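Local structure of putative oxidoreductase (Salmonella enterica subsp. enterica serovar Typhimurium, 3NX4) at residues A127-A131 with G158-A163; C134-L138 with C236-C240; G148-G154 with W212-T218. The protein binds NADP and probably works as an NADPH-dependent acryloyl-CoA reductase of the medium-chain dehydrogenase/reductase family. All blocks are in the same frame, centred on the assembly; numbering follows the deposited sequence.

Contact 1 of 3, residues A127-A131 with G158-A163; sequences AGFTA and GVGSTA. With NAP (NADP nicotinamide-adenine-dinucleotide phosphate), chain C.
The helix that follows the first strand of the Rossmann fold, here 158-163, presents its N-terminal turn to the pyrophosphate of NADP and packs against 127-131 of helix 118-140. The two short axes pass 7.7 Å apart at a crossing angle of -52°. Ala127 CB rests on the first peptide of the coenzyme helix, 3.6 Å from Gly158 C, and small residues let the backbones come close. That peptide and the one before it bind phosphate: Gly158 N donates to O1A of NADP, and Val159 N donates almost straight to O2N (2.8 Å, 174°). With CG1 anti to its backbone N (chi1 172°), Val159 turns CG2 toward Ala127 O at 3.4 Å and CG1 toward Ala131. One turn on, Thr162 meets Gly128 alongside. Its OG1 and CG2 both rest on Gly128 CA, with OG1 also bonded to Gly158 O of its own helix at 2.8 Å, which fixes the rotation. Thr130 faces the coenzyme instead; its hydroxyl is hydrogen-bonded to Thr126 O and sits 3.1 Å from nicotinamide C4N, the carbon that carries hydride in NADPH. Between the helices, Ala131 CB lies 3.5 Å from Val159 O and 3.7 Å from Thr162 CB.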
loop_
_atom_site.group_PDB
_atom_site.type_symbol
_atom_site.label_atom_id
_atom_site.label_comp_id
_atom_site.label_asym_id
_atom_site.label_seq_id
_atom_site.Cartn_x
_atom_site.Cartn_y
_atom_site.Cartn_z
ATOM N N ALA A 127 5.345 1.669 20.942
ATOM C CA ALA A 127 4.370 2.593 20.361
ATOM C C ALA A 127 5.065 3.711 19.601
ATOM O O ALA A 127 4.744 3.986 18.446
ATOM C CB ALA A 127 3.453 3.188 21.463
ATOM N N GLY A 128 6.014 4.367 20.262
ATOM C CA GLY A 128 6.717 5.490 19.668
ATOM C C GLY A 128 7.671 5.072 18.553
ATOM O O GLY A 128 7.812 5.768 17.549
ATOM N N PHE A 129 8.335 3.936 18.732
ATOM C CA PHE A 129 9.197 3.384 17.693
ATOM C C PHE A 129 8.368 3.120 16.430
ATOM O O PHE A 129 8.763 3.482 15.324
ATOM C CB PHE A 129 9.854 2.103 18.229
ATOM C CG PHE A 129 10.640 1.326 17.210
ATOM C CD1 PHE A 129 11.936 1.709 16.863
ATOM C CD2 PHE A 129 10.116 0.167 16.655
ATOM C CE1 PHE A 129 12.671 0.977 15.935
ATOM C CE2 PHE A 129 10.856 -0.586 15.734
ATOM C CZ PHE A 129 12.130 -0.173 15.369
ATOM N N THR A 130 7.194 2.527 16.614
ATOM C CA THR A 130 6.232 2.332 15.535
ATOM C C THR A 130 5.767 3.651 14.869
ATOM O O THR A 130 5.665 3.737 13.645
ATOM C CB THR A 130 5.009 1.560 16.060
ATOM O OG1 THR A 130 5.444 0.306 16.599
ATOM C CG2 THR A 130 4.004 1.297 14.933
ATOM N N ALA A 131 5.457 4.665 15.663
ATOM C CA ALA A 131 5.052 5.948 15.088
ATOM C C ALA A 131 6.167 6.470 14.192
ATOM O O ALA A 131 5.909 7.027 13.111
ATOM C CB ALA A 131 4.760 6.956 16.173
ATOM N N GLY A 158 -0.967 5.556 22.391
ATOM C CA GLY A 158 0.487 5.586 22.395
ATOM C C GLY A 158 1.152 5.901 21.060
ATOM O O GLY A 158 1.997 6.803 20.956
ATOM N N VAL A 159 0.806 5.134 20.034
ATOM C CA VAL A 159 1.365 5.389 18.703
ATOM C C VAL A 159 0.867 6.760 18.205
ATOM O O VAL A 159 1.636 7.592 17.698
ATOM C CB VAL A 159 0.933 4.285 17.696
ATOM C CG1 VAL A 159 1.345 4.663 16.263
ATOM C CG2 VAL A 159 1.538 2.915 18.078
ATOM N N GLY A 160 -0.429 7.000 18.372
ATOM C CA GLY A 160 -1.040 8.237 17.902
ATOM C C GLY A 160 -0.453 9.490 18.526
ATOM O O GLY A 160 -0.193 10.468 17.836
ATOM N N SER A 161 -0.229 9.473 19.837
ATOM C CA SER A 161 0.336 10.642 20.503
ATOM C C SER A 161 1.721 10.951 19.947
ATOM O O SER A 161 2.046 12.108 19.662
ATOM C CB SER A 161 0.436 10.415 22.025
ATOM O OG SER A 161 -0.852 10.342 22.610
ATOM N N THR A 162 2.538 9.910 19.807
ATOM C CA THR A 162 3.903 10.092 19.318
ATOM C C THR A 162 3.859 10.617 17.884
ATOM O O THR A 162 4.599 11.531 17.514
ATOM C CB THR A 162 4.719 8.780 19.373
ATOM O OG1 THR A 162 4.503 8.119 20.626
ATOM C CG2 THR A 162 6.217 9.074 19.215
ATOM N N ALA A 163 2.973 10.036 17.085
ATOM C CA ALA A 163 2.828 10.428 15.677
ATOM C C ALA A 163 2.475 11.912 15.538
ATOM O O ALA A 163 3.032 12.629 14.701
ATOM C CB ALA A 163 1.760 9.572 15.005
HETATM P PA NAP C . -3.610 2.599 22.288
HETATM O O1A NAP C . -2.746 3.448 23.124
HETATM O O2A NAP C . -4.643 1.800 22.965
HETATM O O5B NAP C . -4.249 3.463 21.106
HETATM C C5B NAP C . -5.331 2.935 20.389
HETATM C C4B NAP C . -6.267 4.112 20.153
HETATM O O4B NAP C . -7.269 3.716 19.257
HETATM C C3B NAP C . -6.975 4.561 21.433
HETATM O O3B NAP C . -6.252 5.597 22.068
HETATM C C2B NAP C . -8.306 5.075 20.918
HETATM O O2B NAP C . -8.123 6.427 20.570
HETATM C C1B NAP C . -8.512 4.295 19.630
HETATM N N9A NAP C . -9.472 3.195 19.801
HETATM C C8A NAP C . -9.517 2.275 20.820
HETATM N N7A NAP C . -10.542 1.424 20.569
HETATM C C5A NAP C . -11.131 1.779 19.408
HETATM C C6A NAP C . -12.208 1.262 18.699
HETATM N N6A NAP C . -12.878 0.205 19.143
HETATM N N1A NAP C . -12.579 1.855 17.518
HETATM C C2A NAP C . -11.896 2.955 17.045
HETATM N N3A NAP C . -10.832 3.472 17.755
HETATM C C4A NAP C . -10.463 2.891 18.917
HETATM O O3 NAP C . -2.693 1.552 21.466
HETATM P PN NAP C . -1.203 1.723 20.901
HETATM O O1N NAP C . -0.228 1.092 21.820
HETATM O O2N NAP C . -1.045 3.151 20.544
HETATM O O5D NAP C . -1.350 0.827 19.571
HETATM C C5D NAP C . -2.255 1.242 18.576
HETATM C C4D NAP C . -2.513 0.096 17.611
HETATM O O4D NAP C . -1.313 -0.185 16.931
HETATM C C3D NAP C . -2.902 -1.179 18.340
HETATM O O3D NAP C . -3.849 -1.881 17.564
HETATM C C2D NAP C . -1.617 -1.971 18.408
HETATM O O2D NAP C . -1.862 -3.356 18.410
HETATM C C1D NAP C . -0.958 -1.539 17.114
HETATM N N1N NAP C . 0.506 -1.653 17.115
HETATM C C2N NAP C . 1.081 -2.488 16.201
HETATM C C3N NAP C . 2.464 -2.630 16.125
HETATM C C7N NAP C . 3.028 -3.118 14.819
HETATM O O7N NAP C . 4.199 -3.893 14.804
HETATM N N7N NAP C . 2.392 -2.798 13.698
HETATM C C4N NAP C . 3.266 -1.900 17.002
HETATM C C5N NAP C . 2.664 -1.041 17.933
HETATM C C6N NAP C . 1.277 -0.919 17.971
HETATM P P2B NAP C . -9.321 7.503 20.767
HETATM O O1X NAP C . -8.704 8.869 20.645
HETATM O O2X NAP C . -10.357 7.309 19.686
HETATM O O3X NAP C . -9.917 7.291 22.132
#

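Contact 2 of 3, residues C134-L138 with C236-C240; sequences CVMAL and CVAAC. With NAP (NADP nicotinamide-adenine-dinucleotide phosphate), chain C.
Cys134 O accepts the helical hydrogen bond from Leu138 N (3.1 Å) and also has the methyl CB of Ala238 against it, at 3.7 Å. No hydrogen bond joins helix and strand; methyl groups meet one another and carbonyl oxygens. Ala238 is the centre of the contact. Its CB stands 3.8 Å from Cys134 CB and 4.1 Å from Ala137 CB, touching residues one turn apart. Just past the end of strand 235-239, Cys240 reaches the helix through its side chain: Cys240 CB lies 4.0 Å from Cys134 SG. Cys134 SG is anti to its own carbonyl carbon (chi1 -70°), which directs the sulfur toward this residue; the two cysteine sulfurs are near neighbours but form no disulfide. Cys240 O probably accepts a hydrogen bond from the carboxamide N7N of NADP, although its exact place is less sure, so one residue joins the nicotinamide pocket to the hydrophobic core. At the other end, Leu138 leaves its helix obliquely but brings the CD2 branch back over the strand, to 3.3 Å from Cys236 O. This methyl lies beside both CB and SG of Cys236, 4.0 Å from the sulfur; SG, anti to its backbone N, is sent toward the Ala137 side. The helix runs nearly antiparallel to the strand, at 159°, as expected of a helix lying on one face of the parallel Rossmann sheet. Strand 235-239 is bordered there by strand 212-217, to which Cys236 and Ala238 are hydrogen-bonded, and by strand 261-264, to which Val237 is bonded; Cys134 and Leu138 also touch Ile216, while selenomethionine Met136, on the far side of helix 118-140, packs on helix 272-285.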
loop_
_atom_site.group_PDB
_atom_site.type_symbol
_atom_site.label_atom_id
_atom_site.label_comp_id
_atom_site.label_asym_id
_atom_site.label_seq_id
_atom_site.Cartn_x
_atom_site.Cartn_y
_atom_site.Cartn_z
ATOM N N CYS A 134 6.226 4.793 10.963
ATOM C CA CYS A 134 5.115 5.256 10.121
ATOM C C CYS A 134 5.449 6.581 9.469
ATOM O O CYS A 134 5.201 6.785 8.291
ATOM C CB CYS A 134 3.826 5.408 10.932
ATOM S SG CYS A 134 3.106 3.848 11.456
ATOM N N VAL A 135 6.026 7.488 10.243
ATOM C CA VAL A 135 6.478 8.753 9.688
ATOM C C VAL A 135 7.519 8.514 8.576
ATOM O O VAL A 135 7.493 9.158 7.528
ATOM C CB VAL A 135 7.049 9.643 10.801
ATOM C CG1 VAL A 135 7.765 10.848 10.215
ATOM C CG2 VAL A 135 5.911 10.071 11.762
HETATM N N MSE A 136 8.423 7.568 8.792
HETATM C CA MSE A 136 9.440 7.282 7.784
HETATM C C MSE A 136 8.831 6.714 6.489
HETATM O O MSE A 136 9.309 6.994 5.384
HETATM C CB MSE A 136 10.505 6.355 8.372
HETATM C CG MSE A 136 11.419 7.081 9.354
HETATM SE SE MSE A 136 12.540 5.844 10.414
HETATM C CE MSE A 136 13.503 4.969 8.991
ATOM N N ALA A 137 7.762 5.937 6.631
ATOM C CA ALA A 137 7.014 5.430 5.480
ATOM C C ALA A 137 6.400 6.563 4.657
ATOM O O ALA A 137 6.457 6.549 3.428
ATOM C CB ALA A 137 5.930 4.458 5.936
ATOM N N LEU A 138 5.804 7.544 5.328
ATOM C CA LEU A 138 5.266 8.701 4.618
ATOM C C LEU A 138 6.379 9.418 3.864
ATOM O O LEU A 138 6.208 9.816 2.708
ATOM C CB LEU A 138 4.585 9.668 5.595
ATOM C CG LEU A 138 3.334 9.157 6.313
ATOM C CD1 LEU A 138 2.683 10.295 7.104
ATOM C CD2 LEU A 138 2.333 8.574 5.337
ATOM N N CYS A 236 -0.389 8.542 0.737
ATOM C CA CYS A 236 0.098 7.325 1.388
ATOM C C CYS A 236 -0.490 7.141 2.786
ATOM O O CYS A 236 -0.479 8.059 3.606
ATOM C CB CYS A 236 1.628 7.354 1.495
ATOM S SG CYS A 236 2.353 5.890 2.367
ATOM N N VAL A 237 -0.986 5.944 3.060
ATOM C CA VAL A 237 -1.398 5.595 4.405
ATOM C C VAL A 237 -0.400 4.615 5.009
ATOM O O VAL A 237 -0.157 3.553 4.441
ATOM C CB VAL A 237 -2.768 4.895 4.416
ATOM C CG1 VAL A 237 -3.157 4.554 5.870
ATOM C CG2 VAL A 237 -3.823 5.765 3.758
ATOM N N ALA A 238 0.177 4.970 6.158
ATOM C CA ALA A 238 0.979 4.033 6.937
ATOM C C ALA A 238 0.062 3.384 7.980
ATOM O O ALA A 238 -0.486 4.058 8.840
ATOM C CB ALA A 238 2.168 4.754 7.614
ATOM N N ALA A 239 -0.131 2.076 7.874
ATOM C CA ALA A 239 -1.065 1.371 8.741
ATOM C C ALA A 239 -0.307 0.456 9.688
ATOM O O ALA A 239 0.521 -0.354 9.247
ATOM C CB ALA A 239 -2.046 0.553 7.894
ATOM N N CYS A 240 -0.598 0.556 10.983
ATOM C CA CYS A 240 0.114 -0.261 11.959
ATOM C C CYS A 240 -0.796 -0.919 12.995
ATOM O O CYS A 240 -0.320 -1.691 13.831
ATOM C CB CYS A 240 1.172 0.583 12.677
ATOM S SG CYS A 240 0.419 1.820 13.801
HETATM P PA NAP C . -3.610 2.599 22.288
HETATM O O1A NAP C . -2.746 3.448 23.124
HETATM O O2A NAP C . -4.643 1.800 22.965
HETATM O O5B NAP C . -4.249 3.463 21.106
HETATM C C5B NAP C . -5.331 2.935 20.389
HETATM C C4B NAP C . -6.267 4.112 20.153
HETATM O O4B NAP C . -7.269 3.716 19.257
HETATM C C3B NAP C . -6.975 4.561 21.433
HETATM O O3B NAP C . -6.252 5.597 22.068
HETATM C C2B NAP C . -8.306 5.075 20.918
HETATM O O2B NAP C . -8.123 6.427 20.570
HETATM C C1B NAP C . -8.512 4.295 19.630
HETATM N N9A NAP C . -9.472 3.195 19.801
HETATM C C8A NAP C . -9.517 2.275 20.820
HETATM N N7A NAP C . -10.542 1.424 20.569
HETATM C C5A NAP C . -11.131 1.779 19.408
HETATM C C6A NAP C . -12.208 1.262 18.699
HETATM N N6A NAP C . -12.878 0.205 19.143
HETATM N N1A NAP C . -12.579 1.855 17.518
HETATM C C2A NAP C . -11.896 2.955 17.045
HETATM N N3A NAP C . -10.832 3.472 17.755
HETATM C C4A NAP C . -10.463 2.891 18.917
HETATM O O3 NAP C . -2.693 1.552 21.466
HETATM P PN NAP C . -1.203 1.723 20.901
HETATM O O1N NAP C . -0.228 1.092 21.820
HETATM O O2N NAP C . -1.045 3.151 20.544
HETATM O O5D NAP C . -1.350 0.827 19.571
HETATM C C5D NAP C . -2.255 1.242 18.576
HETATM C C4D NAP C . -2.513 0.096 17.611
HETATM O O4D NAP C . -1.313 -0.185 16.931
HETATM C C3D NAP C . -2.902 -1.179 18.340
HETATM O O3D NAP C . -3.849 -1.881 17.564
HETATM C C2D NAP C . -1.617 -1.971 18.408
HETATM O O2D NAP C . -1.862 -3.356 18.410
HETATM C C1D NAP C . -0.958 -1.539 17.114
HETATM N N1N NAP C . 0.506 -1.653 17.115
HETATM C C2N NAP C . 1.081 -2.488 16.201
HETATM C C3N NAP C . 2.464 -2.630 16.125
HETATM C C7N NAP C . 3.028 -3.118 14.819
HETATM O O7N NAP C . 4.199 -3.893 14.804
HETATM N N7N NAP C . 2.392 -2.798 13.698
HETATM C C4N NAP C . 3.266 -1.900 17.002
HETATM C C5N NAP C . 2.664 -1.041 17.933
HETATM C C6N NAP C . 1.277 -0.919 17.971
HETATM P P2B NAP C . -9.321 7.503 20.767
HETATM O O1X NAP C . -8.704 8.869 20.645
HETATM O O2X NAP C . -10.357 7.309 19.686
HETATM O O3X NAP C . -9.917 7.291 22.132
#

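Contact 3 of 3, residues G148-G154 with W212-T218; sequences GEVVVTG and WAGAIDT. With NAP (NADP nicotinamide-adenine-dinucleotide phosphate), chain C.
Strands 150-152 and 214-217 are neighbours in the parallel sheet of the Rossmann fold, running nearly parallel to each other, and their main-chain bonds form the first group. Val151 is held through both its main-chain groups: its N donates to Gly214 O, and its O accepts from Ile216 N at 2.9 Å. Thr153 N continues the pattern to Ile216 O, while at the opposite end Ala213 N reaches Glu149 O, where segment 212-218 turns a corner.

Apolar and ring contacts come next. Val151 CG1 lies over the face of the Trp212 indole, 3.6 Å from the centroid of its five-membered ring and 8° off the normal, a CH-pi contact; it also presses on Ala215 CB at 3.5 Å, slightly tight. Chi1 of 61° sets CG1 between the backbone N and carbonyl carbon, where it can touch both. The extended Glu149 runs alongside the indole, its carboxylate plane nearly perpendicular (89°) to the ring and CD 3.6 Å from CZ3 of Trp212. Its charge pairs with Arg194, and Trp212 NE1 with Gln230. On the sheet face opposite Val151 and Ala215, Val152 CG2 and Ile216 CB only just meet.

Side-chain hydrogen bonds gather where the strands end near NADP. Gly154 and Thr218 border the coenzyme, Gly154 CA lying 3.5 Å from its O4B. Thr218 OG1 donates to Thr153 O from above the carbonyl plane. Thr153 OG1 has two partners, accepting from Thr218 N at 3.1 Å and donating to Asp217 OD1 at 2.6 Å, which it meets from above the carboxylate plane.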
loop_
_atom_site.group_PDB
_atom_site.type_symbol
_atom_site.label_atom_id
_atom_site.label_comp_id
_atom_site.label_asym_id
_atom_site.label_seq_id
_atom_site.Cartn_x
_atom_site.Cartn_y
_atom_site.Cartn_z
ATOM N N GLY A 148 0.326 18.668 1.935
ATOM C CA GLY A 148 -1.034 18.677 2.445
ATOM C C GLY A 148 -1.136 18.100 3.840
ATOM O O GLY A 148 -0.136 17.787 4.471
ATOM N N GLU A 149 -2.366 17.925 4.305
ATOM C CA GLU A 149 -2.631 17.576 5.696
ATOM C C GLU A 149 -2.418 16.083 5.944
ATOM O O GLU A 149 -2.702 15.264 5.084
ATOM C CB GLU A 149 -4.081 17.991 6.032
ATOM C CG GLU A 149 -4.445 17.931 7.487
ATOM C CD GLU A 149 -5.794 18.628 7.761
ATOM O OE1 GLU A 149 -6.378 19.220 6.820
ATOM O OE2 GLU A 149 -6.263 18.578 8.913
ATOM N N VAL A 150 -1.914 15.733 7.122
ATOM C CA VAL A 150 -1.754 14.329 7.500
ATOM C C VAL A 150 -2.701 13.952 8.646
ATOM O O VAL A 150 -2.730 14.628 9.687
ATOM C CB VAL A 150 -0.310 14.044 7.894
ATOM C CG1 VAL A 150 -0.147 12.608 8.418
ATOM C CG2 VAL A 150 0.614 14.282 6.686
ATOM N N VAL A 151 -3.502 12.903 8.455
ATOM C CA VAL A 151 -4.442 12.485 9.503
ATOM C C VAL A 151 -3.872 11.329 10.341
ATOM O O VAL A 151 -3.244 10.410 9.805
ATOM C CB VAL A 151 -5.836 12.127 8.920
ATOM C CG1 VAL A 151 -5.736 10.979 7.957
ATOM C CG2 VAL A 151 -6.837 11.815 10.042
ATOM N N VAL A 152 -4.080 11.395 11.658
ATOM C CA VAL A 152 -3.648 10.341 12.583
ATOM C C VAL A 152 -4.899 9.827 13.275
ATOM O O VAL A 152 -5.622 10.607 13.877
ATOM C CB VAL A 152 -2.680 10.892 13.680
ATOM C CG1 VAL A 152 -2.264 9.779 14.674
ATOM C CG2 VAL A 152 -1.452 11.530 13.046
ATOM N N THR A 153 -5.161 8.528 13.179
ATOM C CA THR A 153 -6.337 7.931 13.804
ATOM C C THR A 153 -5.915 7.297 15.138
ATOM O O THR A 153 -4.722 7.179 15.416
ATOM C CB THR A 153 -7.005 6.891 12.880
ATOM O OG1 THR A 153 -6.111 5.796 12.658
ATOM C CG2 THR A 153 -7.356 7.523 11.517
ATOM N N GLY A 154 -6.881 6.920 15.973
ATOM C CA GLY A 154 -6.561 6.502 17.335
ATOM C C GLY A 154 -5.571 7.465 17.976
ATOM O O GLY A 154 -4.647 7.053 18.668
ATOM N N TRP A 212 -6.593 14.078 2.449
ATOM C CA TRP A 212 -5.322 13.834 3.138
ATOM C C TRP A 212 -4.151 13.528 2.198
ATOM O O TRP A 212 -4.282 12.702 1.312
ATOM C CB TRP A 212 -5.453 12.645 4.101
ATOM C CG TRP A 212 -6.746 12.582 4.843
ATOM C CD1 TRP A 212 -7.690 11.599 4.765
ATOM C CD2 TRP A 212 -7.239 13.544 5.789
ATOM N NE1 TRP A 212 -8.756 11.895 5.599
ATOM C CE2 TRP A 212 -8.498 13.082 6.240
ATOM C CE3 TRP A 212 -6.751 14.761 6.278
ATOM C CZ2 TRP A 212 -9.271 13.794 7.164
ATOM C CZ3 TRP A 212 -7.524 15.464 7.216
ATOM C CH2 TRP A 212 -8.768 14.975 7.638
ATOM N N ALA A 213 -3.002 14.161 2.431
ATOM C CA ALA A 213 -1.777 13.812 1.703
ATOM C C ALA A 213 -1.181 12.521 2.272
ATOM O O ALA A 213 -0.612 11.704 1.547
ATOM C CB ALA A 213 -0.755 14.946 1.786
ATOM N N GLY A 214 -1.314 12.341 3.578
ATOM C CA GLY A 214 -0.776 11.171 4.253
ATOM C C GLY A 214 -1.664 10.773 5.423
ATOM O O GLY A 214 -2.549 11.529 5.851
ATOM N N ALA A 215 -1.438 9.580 5.948
ATOM C CA ALA A 215 -2.186 9.144 7.109
ATOM C C ALA A 215 -1.399 8.115 7.894
ATOM O O ALA A 215 -0.654 7.323 7.336
ATOM C CB ALA A 215 -3.565 8.586 6.714
ATOM N N ILE A 216 -1.577 8.143 9.205
ATOM C CA ILE A 216 -0.995 7.134 10.068
ATOM C C ILE A 216 -2.187 6.509 10.777
ATOM O O ILE A 216 -2.888 7.189 11.536
ATOM C CB ILE A 216 -0.003 7.770 11.071
ATOM C CG1 ILE A 216 1.170 8.407 10.306
ATOM C CG2 ILE A 216 0.482 6.728 12.089
ATOM C CD1 ILE A 216 2.326 8.918 11.201
ATOM N N ASP A 217 -2.446 5.235 10.494
ATOM C CA ASP A 217 -3.629 4.571 11.027
ATOM C C ASP A 217 -3.307 3.506 12.059
ATOM O O ASP A 217 -2.481 2.619 11.816
ATOM C CB ASP A 217 -4.459 3.923 9.922
ATOM C CG ASP A 217 -5.668 3.178 10.481
ATOM O OD1 ASP A 217 -6.595 3.840 11.023
ATOM O OD2 ASP A 217 -5.680 1.931 10.406
ATOM N N THR A 218 -3.957 3.611 13.212
ATOM C CA THR A 218 -3.792 2.678 14.307
ATOM C C THR A 218 -5.086 1.924 14.616
ATOM O O THR A 218 -5.122 1.112 15.513
ATOM C CB THR A 218 -3.386 3.424 15.581
ATOM O OG1 THR A 218 -4.499 4.176 16.057
ATOM C CG2 THR A 218 -2.224 4.362 15.314
HETATM P PA NAP C . -3.610 2.599 22.288
HETATM O O1A NAP C . -2.746 3.448 23.124
HETATM O O2A NAP C . -4.643 1.800 22.965
HETATM O O5B NAP C . -4.249 3.463 21.106
HETATM C C5B NAP C . -5.331 2.935 20.389
HETATM C C4B NAP C . -6.267 4.112 20.153
HETATM O O4B NAP C . -7.269 3.716 19.257
HETATM C C3B NAP C . -6.975 4.561 21.433
HETATM O O3B NAP C . -6.252 5.597 22.068
HETATM C C2B NAP C . -8.306 5.075 20.918
HETATM O O2B NAP C . -8.123 6.427 20.570
HETATM C C1B NAP C . -8.512 4.295 19.630
HETATM N N9A NAP C . -9.472 3.195 19.801
HETATM C C8A NAP C . -9.517 2.275 20.820
HETATM N N7A NAP C . -10.542 1.424 20.569
HETATM C C5A NAP C . -11.131 1.779 19.408
HETATM C C6A NAP C . -12.208 1.262 18.699
HETATM N N6A NAP C . -12.878 0.205 19.143
HETATM N N1A NAP C . -12.579 1.855 17.518
HETATM C C2A NAP C . -11.896 2.955 17.045
HETATM N N3A NAP C . -10.832 3.472 17.755
HETATM C C4A NAP C . -10.463 2.891 18.917
HETATM O O3 NAP C . -2.693 1.552 21.466
HETATM P PN NAP C . -1.203 1.723 20.901
HETATM O O1N NAP C . -0.228 1.092 21.820
HETATM O O2N NAP C . -1.045 3.151 20.544
HETATM O O5D NAP C . -1.350 0.827 19.571
HETATM C C5D NAP C . -2.255 1.242 18.576
HETATM C C4D NAP C . -2.513 0.096 17.611
HETATM O O4D NAP C . -1.313 -0.185 16.931
HETATM C C3D NAP C . -2.902 -1.179 18.340
HETATM O O3D NAP C . -3.849 -1.881 17.564
HETATM C C2D NAP C . -1.617 -1.971 18.408
HETATM O O2D NAP C . -1.862 -3.356 18.410
HETATM C C1D NAP C . -0.958 -1.539 17.114
HETATM N N1N NAP C . 0.506 -1.653 17.115
HETATM C C2N NAP C . 1.081 -2.488 16.201
HETATM C C3N NAP C . 2.464 -2.630 16.125
HETATM C C7N NAP C . 3.028 -3.118 14.819
HETATM O O7N NAP C . 4.199 -3.893 14.804
HETATM N N7N NAP C . 2.392 -2.798 13.698
HETATM C C4N NAP C . 3.266 -1.900 17.002
HETATM C C5N NAP C . 2.664 -1.041 17.933
HETATM C C6N NAP C . 1.277 -0.919 17.971
HETATM P P2B NAP C . -9.321 7.503 20.767
HETATM O O1X NAP C . -8.704 8.869 20.645
HETATM O O2X NAP C . -10.357 7.309 19.686
HETATM O O3X NAP C . -9.917 7.291 22.132
#

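In the fold
All three contacts belong to the Rossmann-type coenzyme domain, and each touches NADP. Contacts 1 and 2 share helix 118-140 and have centres 11 Å apart; contact 3 lies 9 Å from contact 2 and 13 Å from contact 1. Along the chain, helix 118-140 leads into strand 150-152 and then helix 158-169. Contact 3 is nested in contact 2, because both its segments lie between 134-138 and 236-240, while contact 1 alternates with both. Strands 150-152, 212-217 and 235-239 are consecutive in the six-stranded parallel sheet. Val159, Thr218 and Cys240 pack together where the contacts converge, joining the phosphate-binding helix to the strand ends beside the nicotinamide half of the coenzyme.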